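Replication initiator A family protein (Staphylococcus aureus CA-347, PDB 4PT7) probably initiates replication of staphylococcal multiresistance plasmids by binding the plasmid origin and assembling on it through a winged helix-turn-helix type domain. Local coordinates at residues 27-32 with 112-117; 21-26 with 38-43; 84-89 with 93-98; 69-74 with 80-85. All blocks are in the same frame, centred on the assembly; numbering follows the deposited sequence.

Interaction 1 of 4, residues 27-32 with 112-117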
# COMPACT_ATOMS: atom_id res chain seq x y z
N GLU B 27 -20.48 -8.91 -14.81
CA GLU B 27 -20.52 -9.50 -13.49
C GLU B 27 -19.41 -10.53 -13.38
O GLU B 27 -19.12 -11.05 -12.30
CB GLU B 27 -21.87 -10.15 -13.24
CG GLU B 27 -22.77 -9.38 -12.27
CD GLU B 27 -23.04 -7.95 -12.72
OE1 GLU B 27 -22.10 -7.13 -12.74
OE2 GLU B 27 -24.20 -7.65 -13.07
N ASN B 28 -18.77 -10.81 -14.51
CA ASN B 28 -17.68 -11.77 -14.54
C ASN B 28 -16.44 -11.16 -13.91
O ASN B 28 -15.44 -11.86 -13.69
CB ASN B 28 -17.37 -12.19 -15.97
CG ASN B 28 -18.51 -12.95 -16.59
OD1 ASN B 28 -18.82 -14.08 -16.18
ND2 ASN B 28 -19.17 -12.34 -17.57
N TYR B 29 -16.49 -9.86 -13.63
CA TYR B 29 -15.37 -9.15 -13.03
C TYR B 29 -15.77 -8.44 -11.76
O TYR B 29 -15.11 -7.49 -11.33
CB TYR B 29 -14.80 -8.13 -14.02
CG TYR B 29 -14.26 -8.76 -15.27
CD1 TYR B 29 -14.82 -8.45 -16.51
CD2 TYR B 29 -13.20 -9.67 -15.23
CE1 TYR B 29 -14.34 -9.03 -17.68
CE2 TYR B 29 -12.72 -10.26 -16.39
CZ TYR B 29 -13.29 -9.93 -17.62
OH TYR B 29 -12.83 -10.48 -18.78
N LYS B 30 -16.85 -8.91 -11.15
CA LYS B 30 -17.34 -8.31 -9.91
C LYS B 30 -16.38 -8.59 -8.75
O LYS B 30 -16.43 -7.91 -7.73
CB LYS B 30 -18.74 -8.84 -9.59
CG LYS B 30 -18.80 -10.34 -9.28
CD LYS B 30 -20.23 -10.81 -9.04
CE LYS B 30 -20.27 -12.24 -8.50
NZ LYS B 30 -19.64 -13.26 -9.39
N ASN B 31 -15.50 -9.58 -8.90
CA ASN B 31 -14.54 -9.93 -7.86
C ASN B 31 -13.30 -9.04 -7.87
O ASN B 31 -12.51 -9.05 -6.92
CB ASN B 31 -14.12 -11.39 -7.99
CG ASN B 31 -15.26 -12.36 -7.68
OD1 ASN B 31 -15.36 -13.42 -8.34
ND2 ASN B 31 -16.06 -12.05 -6.76
N LEU B 32 -13.12 -8.27 -8.94
CA LEU B 32 -11.96 -7.39 -9.03
C LEU B 32 -12.10 -6.21 -8.09
O LEU B 32 -13.17 -5.61 -7.96
CB LEU B 32 -11.78 -6.87 -10.47
CG LEU B 32 -11.42 -7.84 -11.60
CD1 LEU B 32 -11.17 -7.04 -12.88
CD2 LEU B 32 -10.18 -8.65 -11.23
N LYS B 112 -6.40 -9.80 -22.66
CA LYS B 112 -7.53 -8.92 -22.96
C LYS B 112 -8.77 -9.50 -22.29
O LYS B 112 -8.90 -10.71 -22.14
CB LYS B 112 -7.72 -8.81 -24.48
CG LYS B 112 -6.57 -8.03 -25.14
CD LYS B 112 -6.35 -8.37 -26.61
CE LYS B 112 -7.47 -7.89 -27.50
NZ LYS B 112 -7.18 -8.23 -28.93
N PRO B 113 -9.69 -8.63 -21.85
CA PRO B 113 -10.91 -9.07 -21.19
C PRO B 113 -11.89 -9.74 -22.15
O PRO B 113 -11.71 -9.71 -23.37
CB PRO B 113 -11.48 -7.79 -20.62
CG PRO B 113 -11.03 -6.76 -21.61
CD PRO B 113 -9.60 -7.16 -21.84
N ILE B 114 -12.92 -10.35 -21.57
CA ILE B 114 -13.96 -11.03 -22.32
C ILE B 114 -15.18 -10.12 -22.33
O ILE B 114 -15.46 -9.42 -21.35
CB ILE B 114 -14.35 -12.36 -21.63
CG1 ILE B 114 -13.18 -13.34 -21.68
CG2 ILE B 114 -15.57 -12.97 -22.31
CD1 ILE B 114 -12.73 -13.69 -23.09
N VAL B 115 -15.91 -10.12 -23.44
CA VAL B 115 -17.11 -9.30 -23.55
C VAL B 115 -18.27 -10.17 -24.02
O VAL B 115 -18.17 -10.86 -25.03
CB VAL B 115 -16.91 -8.15 -24.56
CG1 VAL B 115 -18.12 -7.23 -24.54
CG2 VAL B 115 -15.66 -7.36 -24.20
N THR B 116 -19.37 -10.14 -23.27
CA THR B 116 -20.55 -10.93 -23.63
C THR B 116 -21.66 -9.99 -24.11
O THR B 116 -21.53 -8.76 -24.01
CB THR B 116 -21.11 -11.70 -22.42
OG1 THR B 116 -21.70 -10.78 -21.49
CG2 THR B 116 -20.01 -12.49 -21.72
N GLU B 117 -22.74 -10.58 -24.63
CA GLU B 117 -23.88 -9.81 -25.11
C GLU B 117 -24.37 -8.88 -24.02
O GLU B 117 -24.63 -7.70 -24.26
CB GLU B 117 -25.04 -10.72 -25.52
CG GLU B 117 -24.75 -11.68 -26.65
CD GLU B 117 -26.00 -12.47 -27.03
OE1 GLU B 117 -26.96 -11.85 -27.55
OE2 GLU B 117 -26.03 -13.70 -26.80
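Tyr-29 makes the largest share of this contact, reaching out of the turn after helix 22-25 to put its phenol oxygen against the backbone at Pro-113 and Ile-114. The amide of Ile-114 donates to that oxygen: N to Tyr-29 OH measures 2.8 Å, and the N-H...O angle of 170° makes the bond nearly straight. The donor lies at the edge of the phenol, in its plane, as expected for a hydroxyl accepting from the side. With chi1 at -62°, Tyr-29 CG stands beside its own backbone N and the ring is carried across to the 112-117 segment. Pro-113 comes at the ring obliquely, its side chain crossing that of Tyr-29 at about a right angle; Pro-113 CB is 3.5 Å from Tyr-29 OH and 4.1 Å from Tyr-29 CZ. Ile-114 adds its beta carbon, with CB 3.7 Å from Tyr-29 OH, while the end of its side chain leads away. A looser touch lies farther along, where Asn-28 ND2 is 4.2 Å from Thr-116 CG2; that amide is hydrogen-bonded to Ser-26 OG. The contact therefore joins two loops. One leads from helix 22-25 to helix 34-52, the other from strand 107-110 to helix 117-126, for which Thr-116 is the N-cap; Val-22 and Phe-23 of helix 22-25 and Tyr-40 of helix 34-52 pack against Pro-113.

Interaction 2 of 4, residues 21-26 with 38-43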
# COMPACT_ATOMS: atom_id res chain seq x y z
N LYS B 21 -14.09 -0.76 -19.64
CA LYS B 21 -15.42 -0.49 -19.08
C LYS B 21 -16.10 -1.78 -18.64
O LYS B 21 -16.90 -1.79 -17.70
CB LYS B 21 -16.30 0.23 -20.11
CG LYS B 21 -15.92 1.69 -20.36
CD LYS B 21 -17.07 2.44 -21.06
CE LYS B 21 -16.71 3.89 -21.31
NZ LYS B 21 -17.82 4.64 -21.97
N VAL B 22 -15.79 -2.87 -19.33
CA VAL B 22 -16.37 -4.16 -18.99
C VAL B 22 -16.07 -4.52 -17.53
O VAL B 22 -16.78 -5.32 -16.93
CB VAL B 22 -15.86 -5.26 -19.97
CG1 VAL B 22 -14.37 -5.46 -19.79
CG2 VAL B 22 -16.63 -6.55 -19.77
N PHE B 23 -15.03 -3.93 -16.94
CA PHE B 23 -14.69 -4.22 -15.55
C PHE B 23 -15.72 -3.62 -14.60
O PHE B 23 -15.71 -3.92 -13.40
CB PHE B 23 -13.28 -3.68 -15.17
CG PHE B 23 -12.13 -4.46 -15.77
CD1 PHE B 23 -12.37 -5.58 -16.56
CD2 PHE B 23 -10.81 -4.06 -15.55
CE1 PHE B 23 -11.30 -6.29 -17.13
CE2 PHE B 23 -9.75 -4.77 -16.11
CZ PHE B 23 -9.99 -5.88 -16.90
N PHE B 24 -16.59 -2.77 -15.11
CA PHE B 24 -17.59 -2.14 -14.26
C PHE B 24 -19.02 -2.51 -14.66
O PHE B 24 -19.98 -2.07 -14.03
CB PHE B 24 -17.45 -0.62 -14.28
CG PHE B 24 -16.08 -0.13 -13.90
CD1 PHE B 24 -15.08 0.02 -14.86
CD2 PHE B 24 -15.79 0.21 -12.58
CE1 PHE B 24 -13.82 0.51 -14.51
CE2 PHE B 24 -14.53 0.69 -12.22
CZ PHE B 24 -13.54 0.84 -13.19
N THR B 25 -19.16 -3.31 -15.70
CA THR B 25 -20.49 -3.72 -16.16
C THR B 25 -20.64 -5.23 -16.04
O THR B 25 -21.62 -5.71 -15.46
CB THR B 25 -20.73 -3.31 -17.63
OG1 THR B 25 -19.74 -3.91 -18.47
CG2 THR B 25 -20.66 -1.79 -17.78
N SER B 26 -19.66 -5.96 -16.57
CA SER B 26 -19.65 -7.43 -16.54
C SER B 26 -19.60 -7.96 -15.11
O SER B 26 -18.79 -7.50 -14.30
CB SER B 26 -18.43 -7.97 -17.31
OG SER B 26 -18.35 -9.38 -17.24
N ILE B 38 -7.03 -0.93 -11.55
CA ILE B 38 -6.01 0.07 -11.80
C ILE B 38 -4.69 -0.59 -12.21
O ILE B 38 -4.09 -0.21 -13.22
CB ILE B 38 -5.85 0.98 -10.56
CG1 ILE B 38 -7.09 1.88 -10.44
CG2 ILE B 38 -4.58 1.81 -10.66
CD1 ILE B 38 -7.17 2.68 -9.17
N ALA B 39 -4.26 -1.59 -11.44
CA ALA B 39 -3.02 -2.29 -11.76
C ALA B 39 -3.08 -2.82 -13.19
O ALA B 39 -2.11 -2.73 -13.94
CB ALA B 39 -2.81 -3.46 -10.79
N TYR B 40 -4.23 -3.38 -13.57
CA TYR B 40 -4.40 -3.92 -14.91
C TYR B 40 -4.13 -2.81 -15.93
O TYR B 40 -3.40 -3.01 -16.90
CB TYR B 40 -5.82 -4.46 -15.10
CG TYR B 40 -6.09 -4.99 -16.50
CD1 TYR B 40 -5.91 -6.34 -16.81
CD2 TYR B 40 -6.49 -4.12 -17.52
CE1 TYR B 40 -6.11 -6.81 -18.11
CE2 TYR B 40 -6.70 -4.58 -18.82
CZ TYR B 40 -6.51 -5.92 -19.11
OH TYR B 40 -6.67 -6.37 -20.39
N ALA B 41 -4.71 -1.64 -15.68
CA ALA B 41 -4.54 -0.52 -16.60
C ALA B 41 -3.09 -0.05 -16.68
O ALA B 41 -2.62 0.35 -17.74
CB ALA B 41 -5.46 0.63 -16.18
N ILE B 42 -2.38 -0.10 -15.56
CA ILE B 42 -0.98 0.31 -15.55
C ILE B 42 -0.14 -0.70 -16.33
O ILE B 42 0.73 -0.31 -17.11
CB ILE B 42 -0.44 0.45 -14.11
CG1 ILE B 42 -1.20 1.58 -13.39
CG2 ILE B 42 1.06 0.74 -14.15
CD1 ILE B 42 -0.68 1.89 -12.00
N LEU B 43 -0.39 -1.99 -16.13
CA LEU B 43 0.38 -2.99 -16.87
C LEU B 43 0.08 -2.90 -18.37
O LEU B 43 0.94 -3.17 -19.20
CB LEU B 43 0.07 -4.40 -16.35
CG LEU B 43 0.58 -4.71 -14.94
CD1 LEU B 43 0.16 -6.12 -14.54
CD2 LEU B 43 2.09 -4.58 -14.88
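A chi1 of -73° sets Phe-23 CG beside its backbone N, one of 178° swings Tyr-40 CG anti to its own, and with these torsions the two rings meet between helices 22-25 and 34-52. They form a T-shaped (edge-to-face) stack: the ring planes lie at 76° to each other and the centroids are 5.0 Å apart. Phe-23 supplies the edge and Tyr-40 the face. The stem of the T is the CE2-CZ side of Phe-23, with Tyr-40 CG near the plane of the phenyl ring. No hydrogen bond links the two segments, so the contact between them is purely aromatic and buried. Each ring is also engaged elsewhere: Phe-23 makes a second edge-to-face pair with Tyr-29, and Tyr-40 OH is hydrogen-bonded to the carbonyl of Met-111, which would help to hold the phenol in place against the phenyl edge. The pair joins the short helix to the long one, inside the RepA N-terminal family region, and Pro-113 and Leu-94, from loops, also touch Phe-23. Phe-23 CZ sits 3.8 Å above the Tyr-40 ring plane, over its centre. The shortest approach, 3.6 Å, runs from Phe-23 CE2 to Tyr-40 CD2.

Interaction 3 of 4, residues 84-89 with 93-98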
# COMPACT_ATOMS: atom_id res chain seq x y z
N LYS B 84 -1.76 -10.35 -4.00
CA LYS B 84 -3.20 -10.32 -4.13
C LYS B 84 -3.65 -9.84 -5.52
O LYS B 84 -4.59 -10.38 -6.09
CB LYS B 84 -3.81 -9.44 -3.02
CG LYS B 84 -5.31 -9.20 -3.18
CD LYS B 84 -6.03 -8.85 -1.87
CE LYS B 84 -5.45 -7.63 -1.16
NZ LYS B 84 -4.18 -7.93 -0.45
N ILE B 85 -2.96 -8.85 -6.08
CA ILE B 85 -3.32 -8.34 -7.40
C ILE B 85 -3.13 -9.42 -8.46
O ILE B 85 -4.06 -9.71 -9.23
CB ILE B 85 -2.50 -7.06 -7.73
CG1 ILE B 85 -3.03 -5.91 -6.86
CG2 ILE B 85 -2.62 -6.71 -9.21
CD1 ILE B 85 -2.24 -4.63 -6.96
N LYS B 86 -1.94 -10.02 -8.49
CA LYS B 86 -1.63 -11.08 -9.44
C LYS B 86 -2.64 -12.22 -9.33
O LYS B 86 -3.11 -12.75 -10.34
CB LYS B 86 -0.22 -11.62 -9.19
CG LYS B 86 0.88 -10.60 -9.46
CD LYS B 86 2.24 -11.05 -8.91
CE LYS B 86 2.77 -12.28 -9.61
NZ LYS B 86 4.08 -12.68 -9.02
N LYS B 87 -2.98 -12.58 -8.09
CA LYS B 87 -3.92 -13.67 -7.86
C LYS B 87 -5.30 -13.30 -8.41
O LYS B 87 -5.96 -14.11 -9.06
CB LYS B 87 -4.03 -13.96 -6.36
CG LYS B 87 -4.68 -15.30 -6.01
CD LYS B 87 -3.78 -16.48 -6.41
CE LYS B 87 -4.23 -17.81 -5.78
NZ LYS B 87 -5.58 -18.26 -6.23
N GLY B 88 -5.74 -12.08 -8.13
CA GLY B 88 -7.03 -11.63 -8.59
C GLY B 88 -7.11 -11.55 -10.11
O GLY B 88 -8.08 -11.98 -10.70
N LEU B 89 -6.09 -10.99 -10.76
CA LEU B 89 -6.12 -10.90 -12.22
C LEU B 89 -6.06 -12.30 -12.82
O LEU B 89 -6.74 -12.58 -13.82
CB LEU B 89 -4.95 -10.06 -12.74
CG LEU B 89 -4.96 -8.60 -12.28
CD1 LEU B 89 -3.84 -7.81 -12.95
CD2 LEU B 89 -6.31 -7.98 -12.60
N GLY B 93 -8.75 -14.72 -15.46
CA GLY B 93 -8.17 -14.91 -16.78
C GLY B 93 -7.58 -13.66 -17.41
O GLY B 93 -7.38 -13.62 -18.61
N LEU B 94 -7.30 -12.65 -16.60
CA LEU B 94 -6.73 -11.41 -17.13
C LEU B 94 -5.21 -11.42 -17.08
O LEU B 94 -4.55 -10.52 -17.62
CB LEU B 94 -7.26 -10.20 -16.35
CG LEU B 94 -8.78 -10.03 -16.42
CD1 LEU B 94 -9.24 -8.91 -15.49
CD2 LEU B 94 -9.16 -9.73 -17.87
N LEU B 95 -4.65 -12.45 -16.45
CA LEU B 95 -3.20 -12.55 -16.31
C LEU B 95 -2.74 -13.99 -16.30
O LEU B 95 -3.33 -14.83 -15.61
CB LEU B 95 -2.76 -11.88 -15.01
CG LEU B 95 -1.26 -11.85 -14.70
CD1 LEU B 95 -0.57 -10.93 -15.69
CD2 LEU B 95 -1.03 -11.36 -13.28
N ILE B 96 -1.70 -14.29 -17.08
CA ILE B 96 -1.13 -15.63 -17.13
C ILE B 96 0.26 -15.52 -16.51
O ILE B 96 1.03 -14.62 -16.85
CB ILE B 96 -0.98 -16.15 -18.57
CG1 ILE B 96 -2.35 -16.29 -19.23
CG2 ILE B 96 -0.24 -17.49 -18.56
CD1 ILE B 96 -3.30 -17.21 -18.50
N GLN B 97 0.57 -16.45 -15.62
CA GLN B 97 1.87 -16.44 -14.95
C GLN B 97 2.63 -17.75 -15.12
O GLN B 97 2.18 -18.81 -14.68
CB GLN B 97 1.65 -16.15 -13.46
CG GLN B 97 2.92 -15.84 -12.68
CD GLN B 97 2.65 -15.38 -11.25
OE1 GLN B 97 3.57 -14.98 -10.53
NE2 GLN B 97 1.39 -15.44 -10.83
N LYS B 98 3.79 -17.68 -15.77
CA LYS B 98 4.64 -18.86 -15.98
C LYS B 98 5.89 -18.72 -15.11
O LYS B 98 6.69 -17.80 -15.29
CB LYS B 98 5.05 -18.99 -17.45
CG LYS B 98 3.90 -19.30 -18.40
CD LYS B 98 4.39 -19.59 -19.82
CE LYS B 98 3.23 -19.85 -20.78
NZ LYS B 98 2.37 -20.99 -20.35
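Lys-86 and Gln-97 meet where helix 79-91 runs past strand 95-98, and the lysine can be followed outward atom by atom. Its CB lies 4.2 Å from Leu-95 CD2, the methyl that also approaches the Lys-86 carbonyl oxygen. The chain then extends to CD and bends at chi3 (66°), which turns CE and NZ over to the glutamine, whose side chain it crosses at about a right angle. Lys-86 CE already lies 3.0 Å from Gln-97 OE1, and Lys-86 NZ ends 2.8 Å from the same oxygen, a weak hydrogen bond. The other half of that amide is used too, since Gln-97 NE2 is bonded to Glu-90 OE1, which probably fixes which way the group is flipped. Deeper in, the contact is apolar: Leu-89 CB packs on Leu-95 CB at 3.6 Å. At the helix end Leu-94 N donates to Leu-89 O over 2.8 Å, with the donor tilted 25° from the carbonyl plane. This bond belongs to a Schellman motif whose C-prime residue is Gly-93, at positive phi. The motif ends helix 79-91 and leads within a few residues into strand 95-98; segments 84-89 and 95-98 run at 114° to each other. That strand pairs antiparallel with 107-110, Leu-95 rests on Leu-108, and on the side of helix 34-52 Met-36 touches Leu-89 while Tyr-40 touches Leu-94.

Interaction 4 of 4, residues 69-74 with 80-85. With SO4 (sulfate ion), chain I.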
# COMPACT_ATOMS: atom_id res chain seq x y z
N GLU B 69 10.40 -6.95 -7.32
CA GLU B 69 10.81 -5.63 -6.85
C GLU B 69 10.39 -4.57 -7.87
O GLU B 69 9.96 -3.48 -7.50
CB GLU B 69 12.35 -5.56 -6.69
CG GLU B 69 12.95 -6.34 -5.52
CD GLU B 69 13.24 -7.81 -5.82
OE1 GLU B 69 13.81 -8.48 -4.93
OE2 GLU B 69 12.90 -8.31 -6.92
N LYS B 70 10.54 -4.89 -9.15
CA LYS B 70 10.19 -3.97 -10.23
C LYS B 70 8.69 -3.73 -10.30
O LYS B 70 8.24 -2.59 -10.36
CB LYS B 70 10.68 -4.51 -11.58
CG LYS B 70 11.58 -3.56 -12.34
CD LYS B 70 10.97 -2.18 -12.49
CE LYS B 70 11.90 -1.26 -13.26
NZ LYS B 70 11.43 0.14 -13.34
N LEU B 71 7.91 -4.81 -10.29
CA LEU B 71 6.46 -4.71 -10.33
C LEU B 71 5.96 -3.84 -9.17
O LEU B 71 5.12 -2.97 -9.36
CB LEU B 71 5.83 -6.11 -10.27
CG LEU B 71 6.00 -6.97 -11.52
CD1 LEU B 71 5.60 -8.42 -11.24
CD2 LEU B 71 5.16 -6.38 -12.65
N MET B 72 6.49 -4.08 -7.97
CA MET B 72 6.10 -3.31 -6.79
C MET B 72 6.33 -1.82 -7.04
O MET B 72 5.52 -0.97 -6.66
CB MET B 72 6.88 -3.77 -5.55
CG MET B 72 6.30 -5.01 -4.89
SD MET B 72 7.33 -5.66 -3.54
CE MET B 72 7.66 -4.16 -2.61
N GLU B 73 7.43 -1.50 -7.71
CA GLU B 73 7.75 -0.12 -8.03
C GLU B 73 6.78 0.41 -9.09
O GLU B 73 6.31 1.55 -8.99
CB GLU B 73 9.17 -0.02 -8.56
CG GLU B 73 9.59 1.40 -8.84
CD GLU B 73 10.60 1.50 -9.97
OE1 GLU B 73 10.18 1.41 -11.15
OE2 GLU B 73 11.80 1.64 -9.68
N ILE B 74 6.49 -0.42 -10.10
CA ILE B 74 5.59 -0.01 -11.17
C ILE B 74 4.16 0.23 -10.69
O ILE B 74 3.51 1.20 -11.09
CB ILE B 74 5.56 -1.07 -12.31
CG1 ILE B 74 6.91 -1.12 -13.03
CG2 ILE B 74 4.46 -0.73 -13.31
CD1 ILE B 74 7.03 -2.25 -14.04
N GLU B 80 2.62 -7.86 -0.28
CA GLU B 80 1.30 -8.42 -0.03
C GLU B 80 0.32 -8.04 -1.13
O GLU B 80 -0.43 -8.88 -1.63
CB GLU B 80 0.74 -7.93 1.30
CG GLU B 80 1.33 -8.56 2.55
CD GLU B 80 2.48 -7.77 3.13
OE1 GLU B 80 2.76 -7.95 4.34
OE2 GLU B 80 3.12 -6.98 2.40
N LYS B 81 0.30 -6.76 -1.47
CA LYS B 81 -0.60 -6.25 -2.49
C LYS B 81 -0.31 -6.90 -3.83
O LYS B 81 -1.23 -7.32 -4.54
CB LYS B 81 -0.45 -4.73 -2.62
CG LYS B 81 -1.67 -4.05 -3.25
CD LYS B 81 -2.77 -3.92 -2.22
CE LYS B 81 -4.12 -3.88 -2.88
NZ LYS B 81 -5.20 -3.76 -1.87
N LEU B 82 0.97 -6.99 -4.18
CA LEU B 82 1.38 -7.59 -5.45
C LEU B 82 0.79 -8.98 -5.59
O LEU B 82 0.20 -9.32 -6.62
CB LEU B 82 2.90 -7.68 -5.54
CG LEU B 82 3.59 -7.41 -6.89
CD1 LEU B 82 4.90 -8.18 -6.91
CD2 LEU B 82 2.72 -7.83 -8.06
N THR B 83 0.96 -9.79 -4.55
CA THR B 83 0.47 -11.16 -4.53
C THR B 83 -1.04 -11.20 -4.72
O THR B 83 -1.55 -11.97 -5.53
CB THR B 83 0.87 -11.84 -3.19
OG1 THR B 83 2.29 -11.79 -3.06
CG2 THR B 83 0.42 -13.30 -3.15
N LYS B 84 -1.76 -10.35 -4.00
CA LYS B 84 -3.20 -10.32 -4.13
C LYS B 84 -3.65 -9.84 -5.52
O LYS B 84 -4.59 -10.38 -6.09
CB LYS B 84 -3.81 -9.44 -3.02
CG LYS B 84 -5.31 -9.20 -3.18
CD LYS B 84 -6.03 -8.85 -1.87
CE LYS B 84 -5.45 -7.63 -1.16
NZ LYS B 84 -4.18 -7.93 -0.45
N ILE B 85 -2.96 -8.85 -6.08
CA ILE B 85 -3.32 -8.34 -7.40
C ILE B 85 -3.13 -9.42 -8.46
O ILE B 85 -4.06 -9.71 -9.23
CB ILE B 85 -2.50 -7.06 -7.73
CG1 ILE B 85 -3.03 -5.91 -6.86
CG2 ILE B 85 -2.62 -6.71 -9.21
CD1 ILE B 85 -2.24 -4.63 -6.96
S SO4 I . -5.04 -3.36 1.57
O1 SO4 I . -5.88 -2.35 0.89
O2 SO4 I . -5.20 -4.66 0.89
O3 SO4 I . -5.45 -3.49 2.98
O4 SO4 I . -3.62 -2.93 1.50
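Leu-82 carries the apolar contact between the two helices, presenting its branched end to the base of Leu-71 and to the stem of Met-72. Leu-82 CD1 lies 4.1 Å from Leu-71 CB and 4.0 Å from Met-72 CG; its other methyl, CD2, also approaches Leu-71 CB. The leucine and the methionine cross at about a right angle, and the nearest methionine atom is CG. With chi1 at -142°, off the staggered positions, Leu-82 puts CD1 between Leu-71 and Met-72 and CD2 beside Leu-71 alone. Nothing polar bridges the segments, and the contact rests on these loose van der Waals approaches.

The charged groups instead work within one helix or outward. Lys-70 NZ and Glu-73 OE1, one turn apart, form a salt bridge of 2.8 Å, the nitrogen arriving on the syn side, 28° out of the carboxylate plane; Lys-70 also pairs with Asp-129 of the second subunit. Lys-81 bends at chi2 and sends NZ away from the apolar contact to a sulfate, 2.9 Å from its O2, with a weaker bond to O1. The same ammonium is salt-bridged to Asp-35, and Lys-81 of the fourth subunit also binds this ion, which probably came from the crystallisation liquor.

Glu-80 bonds to the backbone of Asn-34 in the third subunit. Two consecutive helices, 68-74 and 79-91, packed through a buried leucine and joined by a short turn, are consistent with the helix-turn-helix of this family's clan.

Interaction 2 is wholly buried and aromatic, 6 Å from the chain centre, whereas interactions 1 and 3 are partly buried and combine apolar packing with hydrogen bonds to backbone atoms. Leu-94 ties these three together, its CD1 lying 3.4 Å from Phe-23 CZ and 3.8 Å from Tyr-29 CE2. Interactions 3 and 4 share helix 79-91, the first at its C-terminal end, the second nearer its start. Interaction 4, about 23 Å from interaction 1 between centres, also has a buried apolar contact, but its charges are paired within the chain as well as with other subunits and a sulfate. Helix 34-52 forms one side of interaction 2 and touches segments of the other three; interactions 1 and 2 both meet the second subunit.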